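Local coordinates for protein threonine--tRNA ligase catalytic subunit (Aeropyrum pernix, PDB 3A32) that catalyses the ATP-dependent attachment of threonine to its tRNA but probably cannot remove wrongly attached serine, because it lacks the editing domain, at residues A[39-44]-A[154-159]. Numbering follows the deposited sequence.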
loop_
_atom_site.group_PDB
_atom_site.type_symbol
_atom_site.label_atom_id
_atom_site.label_comp_id
_atom_site.label_asym_id
_atom_site.label_seq_id
_atom_site.Cartn_x
_atom_site.Cartn_y
_atom_site.Cartn_z
ATOM N N ALA A 39 -1.673 21.793 -11.526
ATOM C CA ALA A 39 -0.237 21.733 -11.652
ATOM C C ALA A 39 0.371 21.089 -10.413
ATOM O O ALA A 39 -0.131 21.232 -9.317
ATOM C CB ALA A 39 0.335 23.150 -11.864
ATOM N N GLY A 40 1.467 20.377 -10.607
ATOM C CA GLY A 40 2.220 19.788 -9.509
ATOM C C GLY A 40 1.481 18.692 -8.758
ATOM O O GLY A 40 1.772 18.498 -7.610
ATOM N N VAL A 41 0.523 18.011 -9.396
ATOM C CA VAL A 41 -0.156 16.839 -8.836
ATOM C C VAL A 41 0.121 15.615 -9.731
ATOM O O VAL A 41 -0.631 15.347 -10.684
ATOM C CB VAL A 41 -1.688 17.054 -8.722
ATOM C CG1 VAL A 41 -2.352 15.873 -8.013
ATOM C CG2 VAL A 41 -1.984 18.381 -7.965
ATOM N N PRO A 42 1.217 14.899 -9.461
ATOM C CA PRO A 42 1.614 13.797 -10.354
ATOM C C PRO A 42 0.525 12.736 -10.475
ATOM O O PRO A 42 0.010 12.215 -9.485
ATOM C CB PRO A 42 2.890 13.214 -9.691
ATOM C CG PRO A 42 3.451 14.336 -8.913
ATOM C CD PRO A 42 2.211 15.129 -8.387
ATOM N N LEU A 43 0.185 12.411 -11.698
ATOM C CA LEU A 43 -0.835 11.384 -11.878
ATOM C C LEU A 43 -0.134 10.137 -12.358
ATOM O O LEU A 43 0.340 10.079 -13.486
ATOM C CB LEU A 43 -1.960 11.874 -12.830
ATOM C CG LEU A 43 -3.052 10.937 -13.340
ATOM C CD1 LEU A 43 -3.813 10.230 -12.200
ATOM C CD2 LEU A 43 -4.024 11.745 -14.316
ATOM N N PHE A 44 -0.003 9.174 -11.471
ATOM C CA PHE A 44 0.596 7.893 -11.817
ATOM C C PHE A 44 -0.327 7.081 -12.686
ATOM O O PHE A 44 -1.540 7.025 -12.455
ATOM C CB PHE A 44 1.084 7.147 -10.565
ATOM C CG PHE A 44 2.343 7.713 -10.030
ATOM C CD1 PHE A 44 3.560 7.245 -10.475
ATOM C CD2 PHE A 44 2.312 8.819 -9.178
ATOM C CE1 PHE A 44 4.744 7.815 -9.998
ATOM C CE2 PHE A 44 3.461 9.386 -8.713
ATOM C CZ PHE A 44 4.691 8.891 -9.125
ATOM N N LEU A 154 8.711 15.594 -11.064
ATOM C CA LEU A 154 8.465 14.786 -9.874
ATOM C C LEU A 154 9.294 15.316 -8.704
ATOM O O LEU A 154 9.134 14.854 -7.559
ATOM C CB LEU A 154 8.800 13.289 -10.137
ATOM C CG LEU A 154 7.902 12.504 -11.112
ATOM C CD1 LEU A 154 8.495 11.109 -11.387
ATOM C CD2 LEU A 154 6.453 12.389 -10.614
ATOM N N LEU A 155 10.113 16.324 -8.974
ATOM C CA LEU A 155 11.123 16.783 -7.981
ATOM C C LEU A 155 10.542 17.681 -6.926
ATOM O O LEU A 155 10.897 17.565 -5.760
ATOM C CB LEU A 155 12.333 17.430 -8.669
ATOM C CG LEU A 155 12.995 16.523 -9.723
ATOM C CD1 LEU A 155 14.358 17.088 -10.119
ATOM C CD2 LEU A 155 13.189 15.098 -9.263
ATOM N N ARG A 156 9.651 18.588 -7.355
ATOM C CA ARG A 156 8.999 19.556 -6.480
ATOM C C ARG A 156 7.500 19.599 -6.864
ATOM O O ARG A 156 7.124 20.066 -7.944
ATOM C CB ARG A 156 9.704 20.899 -6.648
ATOM C CG ARG A 156 9.034 22.119 -6.051
ATOM C CD ARG A 156 9.166 22.253 -4.560
ATOM N NE ARG A 156 10.559 22.314 -4.130
ATOM C CZ ARG A 156 10.962 22.204 -2.858
ATOM N NH1 ARG A 156 10.082 22.061 -1.876
ATOM N NH2 ARG A 156 12.252 22.205 -2.562
ATOM N N VAL A 157 6.660 19.050 -5.994
ATOM C CA VAL A 157 5.276 18.811 -6.282
ATOM C C VAL A 157 4.429 19.159 -5.032
ATOM O O VAL A 157 4.980 19.348 -3.918
ATOM C CB VAL A 157 5.043 17.322 -6.731
ATOM C CG1 VAL A 157 5.666 17.009 -8.121
ATOM C CG2 VAL A 157 5.629 16.316 -5.720
ATOM N N ARG A 158 3.096 19.212 -5.224
ATOM C CA ARG A 158 2.150 19.524 -4.170
ATOM C C ARG A 158 1.697 18.337 -3.305
ATOM O O ARG A 158 1.205 18.532 -2.206
ATOM C CB ARG A 158 0.921 20.187 -4.807
ATOM C CG ARG A 158 1.198 21.636 -5.235
ATOM C CD ARG A 158 0.097 22.244 -6.100
ATOM N NE ARG A 158 0.534 23.597 -6.418
ATOM C CZ ARG A 158 0.038 24.359 -7.379
ATOM N NH1 ARG A 158 -0.954 23.944 -8.181
ATOM N NH2 ARG A 158 0.512 25.565 -7.495
ATOM N N GLY A 159 1.800 17.118 -3.819
ATOM C CA GLY A 159 1.472 15.912 -3.045
ATOM C C GLY A 159 2.502 14.859 -3.369
ATOM O O GLY A 159 2.810 14.638 -4.545
#
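The F44 ring meets L154 obliquely, its CZ lying 4.2 Å from the CD2 methyl, while R52 makes a cation-pi contact with the same ring. The other flat group, the R158 guanidinium, also sits at a slant to its neighbour: NH1 is 3.1 Å from A39 O. Its NH2 is held by a hydrogen bond to E146 O and has a long, weak ion pair with E101 of the second subunit. R158 gets there with its chain extended from CG to NE (chi3 -179°), running past G40 toward A39. In this class II synthetase core, 154-159 finishes the motif 2 loop between the antiparallel strands 134-143 and 159-170; the loop segment 39-44 leads toward the motif 1 helix, 48-65. A leucine in place of R158 would probably leave E146 O without its NH2 donor and E101 of the second subunit without even a distant positive mate. Next to this, R158 N gives a nearly straight hydrogen bond to G40 O (2.8 Å, 167° at the hydrogen). The P42 ring packs on V157 and L154, with CG 3.6 Å from V157 CG1 and CB 3.8 Å from L154 CD2, the same methyl that reaches F44.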